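Macrophage migration inhibitory factor (Plasmodium berghei, PDB 2WKB) belongs to the macrophage migration inhibitory factor family, whose small alpha/beta subunits assemble as a trimer, and is a rodent malaria parasite's version of that cytokine-like protein. Local coordinates at residues Asn18-Ile30 with Leu75-Leu88. Residues are numbered along the deposited sequence; the frame is centred on the assembly and turned at random.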
ATOM      1  N   ASN E  18     -18.904   9.401  -0.381  1.00 14.50           N
ATOM      2  CA  ASN E  18     -19.161  10.750   0.130  1.00 16.52           C
ATOM      3  C   ASN E  18     -18.023  11.321   0.935  1.00 16.79           C
ATOM      4  O   ASN E  18     -17.679  12.514   0.782  1.00 15.96           O
ATOM      5  CB  ASN E  18     -20.422  10.733   1.020  1.00 17.24           C
ATOM      6  CG  ASN E  18     -21.702  10.521   0.211  1.00 25.08           C
ATOM      7  OD1 ASN E  18     -21.721  10.692  -1.013  1.00 28.21           O
ATOM      8  ND2 ASN E  18     -22.787  10.132   0.911  1.00 31.60           N
ATOM      9  N   THR E  19     -17.411  10.456   1.741  1.00 13.89           N
ATOM     10  CA  THR E  19     -16.286  10.864   2.571  1.00 14.83           C
ATOM     11  C   THR E  19     -15.061  11.213   1.689  1.00 12.31           C
ATOM     12  O   THR E  19     -14.458  12.269   1.880  1.00 12.93           O
ATOM     13  CB  THR E  19     -15.899   9.736   3.577  1.00 15.43           C
ATOM     14  OG1 THR E  19     -17.006   9.538   4.454  1.00 18.80           O
ATOM     15  CG2 THR E  19     -14.723  10.187   4.446  1.00 15.37           C
ATOM     16  N   LEU E  20     -14.754  10.372   0.721  1.00 12.37           N
ATOM     17  CA  LEU E  20     -13.600  10.625  -0.183  1.00 12.25           C
ATOM     18  C   LEU E  20     -13.884  11.901  -0.980  1.00 13.95           C
ATOM     19  O   LEU E  20     -12.975  12.699  -1.223  1.00 13.65           O
ATOM     20  CB  LEU E  20     -13.332   9.436  -1.120  1.00 12.01           C
ATOM     21  CG  LEU E  20     -12.896   8.120  -0.374  1.00 13.79           C
ATOM     22  CD1 LEU E  20     -12.894   6.897  -1.339  1.00 14.18           C
ATOM     23  CD2 LEU E  20     -11.469   8.357   0.318  1.00 12.79           C
ATOM     24  N   SER E  21     -15.131  12.120  -1.417  1.00 13.47           N
ATOM     25  CA  SER E  21     -15.405  13.309  -2.224  1.00 15.72           C
ATOM     26  C   SER E  21     -15.196  14.576  -1.405  1.00 14.41           C
ATOM     27  O   SER E  21     -14.658  15.571  -1.896  1.00 15.05           O
ATOM     28  CB  SER E  21     -16.890  13.183  -2.789  1.00 15.68           C
ATOM     29  OG  SER E  21     -17.224  14.451  -3.314  1.00 24.79           O
ATOM     30  N   GLU E  22     -15.530  14.525  -0.118  1.00 14.85           N
ATOM     31  CA  GLU E  22     -15.363  15.636   0.780  1.00 15.90           C
ATOM     32  C   GLU E  22     -13.873  15.925   1.048  1.00 15.76           C
ATOM     33  O   GLU E  22     -13.457  17.099   1.083  1.00 14.67           O
ATOM     34  CB  GLU E  22     -16.099  15.405   2.106  1.00 17.39           C
ATOM     35  CG  GLU E  22     -17.650  15.506   1.929  1.00 24.85           C
ATOM     36  CD  GLU E  22     -18.408  15.586   3.274  1.00 34.77           C
ATOM     37  OE1 GLU E  22     -17.795  16.006   4.292  1.00 32.34           O
ATOM     38  OE2 GLU E  22     -19.620  15.214   3.283  1.00 40.00           O
ATOM     39  N   ILE E  23     -13.091  14.842   1.144  1.00 14.81           N
ATOM     40  CA  ILE E  23     -11.630  14.968   1.323  1.00 14.27           C
ATOM     41  C   ILE E  23     -11.027  15.584   0.054  1.00 14.86           C
ATOM     42  O   ILE E  23     -10.180  16.506   0.149  1.00 13.77           O
ATOM     43  CB  ILE E  23     -10.970  13.595   1.678  1.00 14.40           C
ATOM     44  CG1 ILE E  23     -11.377  13.232   3.094  1.00 14.14           C
ATOM     45  CG2 ILE E  23      -9.359  13.737   1.620  1.00 15.81           C
ATOM     46  CD1 ILE E  23     -10.947  11.800   3.567  1.00 12.38           C
ATOM     47  N   GLU E  24     -11.435  15.084  -1.119  1.00 13.82           N
ATOM     48  CA  GLU E  24     -11.013  15.720  -2.388  1.00 15.65           C
ATOM     49  C   GLU E  24     -11.336  17.221  -2.441  1.00 15.69           C
ATOM     50  O   GLU E  24     -10.482  18.012  -2.849  1.00 16.63           O
ATOM     51  CB  GLU E  24     -11.570  14.986  -3.606  1.00 15.26           C
ATOM     52  CG  GLU E  24     -11.115  13.567  -3.741  1.00 13.87           C
ATOM     53  CD  GLU E  24     -11.911  12.759  -4.797  1.00 17.84           C
ATOM     54  OE1 GLU E  24     -12.865  13.331  -5.363  1.00 16.69           O
ATOM     55  OE2 GLU E  24     -11.550  11.565  -5.018  1.00 18.48           O
ATOM     56  N   ASP E  25     -12.536  17.606  -1.996  1.00 15.12           N
ATOM     57  CA  ASP E  25     -12.988  19.008  -1.972  1.00 15.87           C
ATOM     58  C   ASP E  25     -12.041  19.797  -1.031  1.00 15.92           C
ATOM     59  O   ASP E  25     -11.576  20.936  -1.350  1.00 14.70           O
ATOM     60  CB  ASP E  25     -14.414  19.158  -1.399  1.00 15.44           C
ATOM     61  CG  ASP E  25     -15.493  18.678  -2.338  1.00 21.55           C
ATOM     62  OD1 ASP E  25     -15.222  18.624  -3.585  1.00 20.99           O
ATOM     63  OD2 ASP E  25     -16.601  18.326  -1.773  1.00 21.95           O
ATOM     64  N   ALA E  26     -11.747  19.213   0.117  1.00 14.19           N
ATOM     65  CA  ALA E  26     -10.834  19.896   1.063  1.00 14.86           C
ATOM     66  C   ALA E  26      -9.459  20.112   0.473  1.00 13.96           C
ATOM     67  O   ALA E  26      -8.882  21.178   0.678  1.00 16.81           O
ATOM     68  CB  ALA E  26     -10.715  19.105   2.445  1.00 14.34           C
ATOM     69  N   ILE E  27      -8.908  19.104  -0.203  1.00 12.83           N
ATOM     70  CA  ILE E  27      -7.563  19.216  -0.832  1.00 14.67           C
ATOM     71  C   ILE E  27      -7.631  20.353  -1.910  1.00 16.66           C
ATOM     72  O   ILE E  27      -6.781  21.293  -1.969  1.00 16.98           O
ATOM     73  CB  ILE E  27      -7.171  17.894  -1.493  1.00 13.96           C
ATOM     74  CG1 ILE E  27      -6.903  16.790  -0.424  1.00 14.73           C
ATOM     75  CG2 ILE E  27      -5.851  18.068  -2.366  1.00 15.64           C
ATOM     76  CD1 ILE E  27      -6.708  15.387  -1.015  1.00 17.44           C
ATOM     77  N   SER E  28      -8.621  20.247  -2.797  1.00 16.74           N
ATOM     78  CA  SER E  28      -8.745  21.246  -3.875  1.00 19.42           C
ATOM     79  C   SER E  28      -8.949  22.615  -3.270  1.00 20.68           C
ATOM     80  O   SER E  28      -8.350  23.589  -3.746  1.00 21.80           O
ATOM     81  CB  SER E  28     -10.013  20.889  -4.719  1.00 18.43           C
ATOM     82  OG  SER E  28     -10.185  21.875  -5.749  1.00 21.63           O
ATOM     83  N   ASN E  29      -9.800  22.708  -2.253  0.50 20.89           N
ATOM     84  CA  ASN E  29     -10.108  23.992  -1.642  0.50 22.31           C
ATOM     85  C   ASN E  29      -8.833  24.623  -1.076  0.50 23.97           C
ATOM     86  O   ASN E  29      -8.442  25.724  -1.522  0.50 23.39           O
ATOM     87  CB  ASN E  29     -11.190  23.864  -0.567  0.50 22.52           C
ATOM     88  CG  ASN E  29     -12.609  23.881  -1.146  0.50 24.04           C
ATOM     89  OD1 ASN E  29     -12.883  24.554  -2.142  0.50 27.76           O
ATOM     90  ND2 ASN E  29     -13.518  23.171  -0.497  0.50 22.02           N
ATOM     91  N   ILE E  30      -8.170  23.902  -0.150  1.00 24.34           N
ATOM     92  CA  ILE E  30      -6.936  24.354   0.505  1.00 27.29           C
ATOM     93  C   ILE E  30      -5.839  24.702  -0.503  1.00 28.92           C
ATOM     94  O   ILE E  30      -5.179  25.750  -0.357  1.00 29.53           O
ATOM     95  CB  ILE E  30      -6.541  23.356   1.680  1.00 27.20           C
ATOM     96  CG1 ILE E  30      -7.597  23.526   2.780  1.00 28.60           C
ATOM     97  CG2 ILE E  30      -5.231  23.728   2.277  1.00 29.52           C
ATOM     98  CD1 ILE E  30      -7.773  22.429   3.785  1.00 30.10           C
ATOM     99  N   LEU E  75      -3.033  22.810   7.843  1.00 18.09           N
ATOM    100  CA  LEU E  75      -4.358  23.203   7.565  1.00 19.20           C
ATOM    101  C   LEU E  75      -5.172  22.043   6.935  1.00 17.61           C
ATOM    102  O   LEU E  75      -6.320  21.804   7.309  1.00 16.97           O
ATOM    103  CB  LEU E  75      -4.314  24.446   6.612  1.00 21.23           C
ATOM    104  CG  LEU E  75      -3.313  25.594   6.938  1.00 28.41           C
ATOM    105  CD1 LEU E  75      -3.913  26.521   8.040  1.00 34.26           C
ATOM    106  CD2 LEU E  75      -1.715  25.177   7.273  1.00 29.88           C
ATOM    107  N   LEU E  76      -4.598  21.379   5.939  1.00 14.22           N
ATOM    108  CA  LEU E  76      -5.266  20.223   5.278  1.00 15.36           C
ATOM    109  C   LEU E  76      -5.446  19.056   6.296  1.00 14.50           C
ATOM    110  O   LEU E  76      -6.520  18.438   6.359  1.00 14.25           O
ATOM    111  CB  LEU E  76      -4.419  19.765   4.112  1.00 15.60           C
ATOM    112  CG  LEU E  76      -5.051  18.649   3.254  1.00 19.29           C
ATOM    113  CD1 LEU E  76      -6.653  18.840   2.843  1.00 15.66           C
ATOM    114  CD2 LEU E  76      -4.186  18.388   2.013  1.00 20.24           C
ATOM    115  N   ALA E  77      -4.433  18.801   7.103  1.00 14.49           N
ATOM    116  CA  ALA E  77      -4.569  17.704   8.063  1.00 14.74           C
ATOM    117  C   ALA E  77      -5.678  17.997   9.083  1.00 14.39           C
ATOM    118  O   ALA E  77      -6.422  17.075   9.471  1.00 14.83           O
ATOM    119  CB  ALA E  77      -3.148  17.359   8.809  1.00 15.36           C
ATOM    120  N   ASP E  78      -5.804  19.264   9.497  1.00 14.10           N
ATOM    121  CA  ASP E  78      -6.846  19.694  10.432  1.00 16.67           C
ATOM    122  C   ASP E  78      -8.202  19.451   9.741  1.00 16.70           C
ATOM    123  O   ASP E  78      -9.090  18.825  10.316  1.00 16.22           O
ATOM    124  CB  ASP E  78      -6.634  21.151  10.766  1.00 16.39           C
ATOM    125  CG  ASP E  78      -7.629  21.703  11.840  1.00 26.31           C
ATOM    126  OD1 ASP E  78      -8.654  21.091  12.171  1.00 28.63           O
ATOM    127  OD2 ASP E  78      -7.345  22.777  12.382  1.00 28.00           O
ATOM    128  N   LYS E  79      -8.344  19.845   8.481  1.00 17.02           N
ATOM    129  CA  LYS E  79      -9.638  19.643   7.814  1.00 16.00           C
ATOM    130  C   LYS E  79     -10.002  18.176   7.643  1.00 15.30           C
ATOM    131  O   LYS E  79     -11.193  17.755   7.827  1.00 16.10           O
ATOM    132  CB  LYS E  79      -9.696  20.299   6.452  1.00 16.55           C
ATOM    133  CG  LYS E  79     -11.077  20.054   5.809  1.00 21.20           C
ATOM    134  CD  LYS E  79     -12.213  20.902   6.563  1.00 29.42           C
ATOM    135  CE  LYS E  79     -13.610  20.919   5.816  1.00 29.36           C
ATOM    136  NZ  LYS E  79     -14.569  21.693   6.686  1.00 35.53           N
ATOM    137  N   ILE E  80      -9.028  17.377   7.247  1.00 13.74           N
ATOM    138  CA  ILE E  80      -9.275  15.930   7.113  1.00 14.04           C
ATOM    139  C   ILE E  80      -9.673  15.294   8.468  1.00 14.86           C
ATOM    140  O   ILE E  80     -10.575  14.410   8.522  1.00 13.49           O
ATOM    141  CB  ILE E  80      -8.031  15.246   6.460  1.00 12.78           C
ATOM    142  CG1 ILE E  80      -7.938  15.704   4.991  1.00 14.33           C
ATOM    143  CG2 ILE E  80      -8.118  13.647   6.547  1.00 14.68           C
ATOM    144  CD1 ILE E  80      -6.597  15.254   4.299  1.00 18.28           C
ATOM    145  N   THR E  81      -8.979  15.688   9.524  1.00 13.87           N
ATOM    146  CA  THR E  81      -9.305  15.135  10.864  1.00 16.23           C
ATOM    147  C   THR E  81     -10.801  15.439  11.157  1.00 15.72           C
ATOM    148  O   THR E  81     -11.557  14.522  11.643  1.00 15.90           O
ATOM    149  CB  THR E  81      -8.399  15.706  11.941  1.00 13.71           C
ATOM    150  OG1 THR E  81      -7.046  15.355  11.636  1.00 17.14           O
ATOM    151  CG2 THR E  81      -8.720  15.147  13.358  1.00 17.61           C
ATOM    152  N   LYS E  82     -11.220  16.653  10.900  1.00 17.02           N
ATOM    153  CA  LYS E  82     -12.639  17.047  11.118  1.00 19.66           C
ATOM    154  C   LYS E  82     -13.651  16.275  10.291  1.00 21.24           C
ATOM    155  O   LYS E  82     -14.655  15.741  10.838  1.00 19.56           O
ATOM    156  CB  LYS E  82     -12.869  18.543  10.885  1.00 21.45           C
ATOM    157  CG  LYS E  82     -11.972  19.417  11.664  1.00 26.18           C
ATOM    158  CD  LYS E  82     -12.299  19.538  13.116  1.00 36.00           C
ATOM    159  CE  LYS E  82     -11.828  20.944  13.591  1.00 40.93           C
ATOM    160  NZ  LYS E  82     -10.403  20.979  14.128  1.00 35.86           N
ATOM    161  N   ILE E  83     -13.370  16.123   8.998  1.00 18.72           N
ATOM    162  CA  ILE E  83     -14.178  15.276   8.149  1.00 18.76           C
ATOM    163  C   ILE E  83     -14.271  13.817   8.675  1.00 17.59           C
ATOM    164  O   ILE E  83     -15.378  13.198   8.742  1.00 18.74           O
ATOM    165  CB  ILE E  83     -13.633  15.245   6.698  1.00 19.15           C
ATOM    166  CG1 ILE E  83     -13.815  16.625   6.030  1.00 17.52           C
ATOM    167  CG2 ILE E  83     -14.295  14.092   5.872  1.00 20.07           C
ATOM    168  CD1 ILE E  83     -12.974  16.798   4.698  1.00 15.83           C
ATOM    169  N   LEU E  84     -13.156  13.223   9.055  1.00 16.77           N
ATOM    170  CA  LEU E  84     -13.267  11.819   9.499  1.00 16.41           C
ATOM    171  C   LEU E  84     -13.942  11.671  10.890  1.00 20.37           C
ATOM    172  O   LEU E  84     -14.685  10.699  11.136  1.00 20.51           O
ATOM    173  CB  LEU E  84     -11.874  11.186   9.598  1.00 16.81           C
ATOM    174  CG  LEU E  84     -11.145  11.150   8.282  1.00 14.97           C
ATOM    175  CD1 LEU E  84      -9.703  10.676   8.570  1.00 18.77           C
ATOM    176  CD2 LEU E  84     -11.825  10.187   7.309  1.00 17.01           C
ATOM    177  N   SER E  85     -13.656  12.582  11.807  1.00 22.74           N
ATOM    178  CA  SER E  85     -14.269  12.447  13.104  1.00 27.36           C
ATOM    179  C   SER E  85     -15.804  12.681  12.953  1.00 28.70           C
ATOM    180  O   SER E  85     -16.592  12.043  13.664  1.00 29.22           O
ATOM    181  CB  SER E  85     -13.624  13.372  14.135  1.00 27.32           C
ATOM    182  OG  SER E  85     -13.896  14.687  13.778  1.00 35.25           O
ATOM    183  N   ASN E  86     -16.218  13.519  12.006  1.00 27.11           N
ATOM    184  CA  ASN E  86     -17.633  13.679  11.655  1.00 31.51           C
ATOM    185  C   ASN E  86     -18.224  12.407  11.043  1.00 31.50           C
ATOM    186  O   ASN E  86     -19.147  11.788  11.634  1.00 34.19           O
ATOM    187  CB  ASN E  86     -17.867  14.962  10.788  1.00 31.42           C
ATOM    188  CG  ASN E  86     -19.353  15.138  10.346  1.00 38.91           C
ATOM    189  OD1 ASN E  86     -20.272  14.797  11.098  1.00 41.22           O
ATOM    190  ND2 ASN E  86     -19.575  15.671   9.123  1.00 40.81           N
ATOM    191  N   HIS E  87     -17.703  11.961   9.909  1.00 30.07           N
ATOM    192  CA  HIS E  87     -18.299  10.843   9.186  1.00 30.50           C
ATOM    193  C   HIS E  87     -18.073   9.449   9.807  1.00 30.12           C
ATOM    194  O   HIS E  87     -18.928   8.546   9.679  1.00 29.22           O
ATOM    195  CB  HIS E  87     -17.832  10.828   7.716  1.00 30.81           C
ATOM    196  CG  HIS E  87     -18.404  11.938   6.891  1.00 36.48           C
ATOM    197  ND1 HIS E  87     -19.729  11.970   6.508  1.00 41.91           N
ATOM    198  CD2 HIS E  87     -17.846  13.079   6.413  1.00 39.54           C
ATOM    199  CE1 HIS E  87     -19.960  13.083   5.825  1.00 43.98           C
ATOM    200  NE2 HIS E  87     -18.831  13.770   5.747  1.00 40.15           N
ATOM    201  N   LEU E  88     -16.909   9.241  10.433  1.00 28.13           N
ATOM    202  CA  LEU E  88     -16.540   7.894  10.890  1.00 27.09           C
ATOM    203  C   LEU E  88     -16.566   7.720  12.373  1.00 25.81           C
ATOM    204  O   LEU E  88     -16.297   6.606  12.865  1.00 26.30           O
ATOM    205  CB  LEU E  88     -15.166   7.487  10.382  1.00 26.85           C
ATOM    206  CG  LEU E  88     -15.095   6.946   8.932  1.00 29.18           C
ATOM    207  CD1 LEU E  88     -15.708   7.833   7.872  1.00 32.92           C
ATOM    208  CD2 LEU E  88     -13.625   6.740   8.635  1.00 31.15           C
TER
HETATM  209  O   HOH W   1     -17.504  16.893   7.661  1.00 36.30           O
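I83 of helix 75-88 fits as a knob among T19, E22, I23 and A26 of helix 18-30. Its two branches divide the work. With CG1 beside the backbone N (chi1 -68°) and the chain extended, CD1 reaches the helix backbone, 3.7 Å from E22 O. CG2 instead lies against I23 CG1. T19 is the returning knob, set among I83, L84, H87 and L88. Its methyl CG2 meets L84 CD2 at 4.1 Å. Its OG1 passes 3.6 Å from H87 CB, while its hydrogen bond goes to K15 O within its own helix.

The two helices run nearly antiparallel, at 159°, with axes 9.9 Å apart. A26 CB lies 3.5 Å from K79 CG; the small side chain of A26 lets the lysine stem come this near. The K79 chain then bends at chi2 and carries its amine away. Further along, L76 CD1 packs on the backbone and CG1 of I27. I30 CD1 touches the backbone of helix 75-88, 3.7 Å from L76 CA.

At the other end, H87 NE2 donates to E22 OE1 at 2.9 Å. The acceptor lies near the ring plane, but the carboxylate is turned 71° from the ring, and the N-H reaches OE1 from above the carboxylate plane. A water accepts from N86 ND2 and gives a weak bond to OE1.

I27, I80 and L84 also touch strand 58-63, which places this pair on the sheet of the MIF fold. A direct hydrogen bond closes this apolar seam; it needs a proton on H87 NE2, and E22 would probably favour a protonated imidazole.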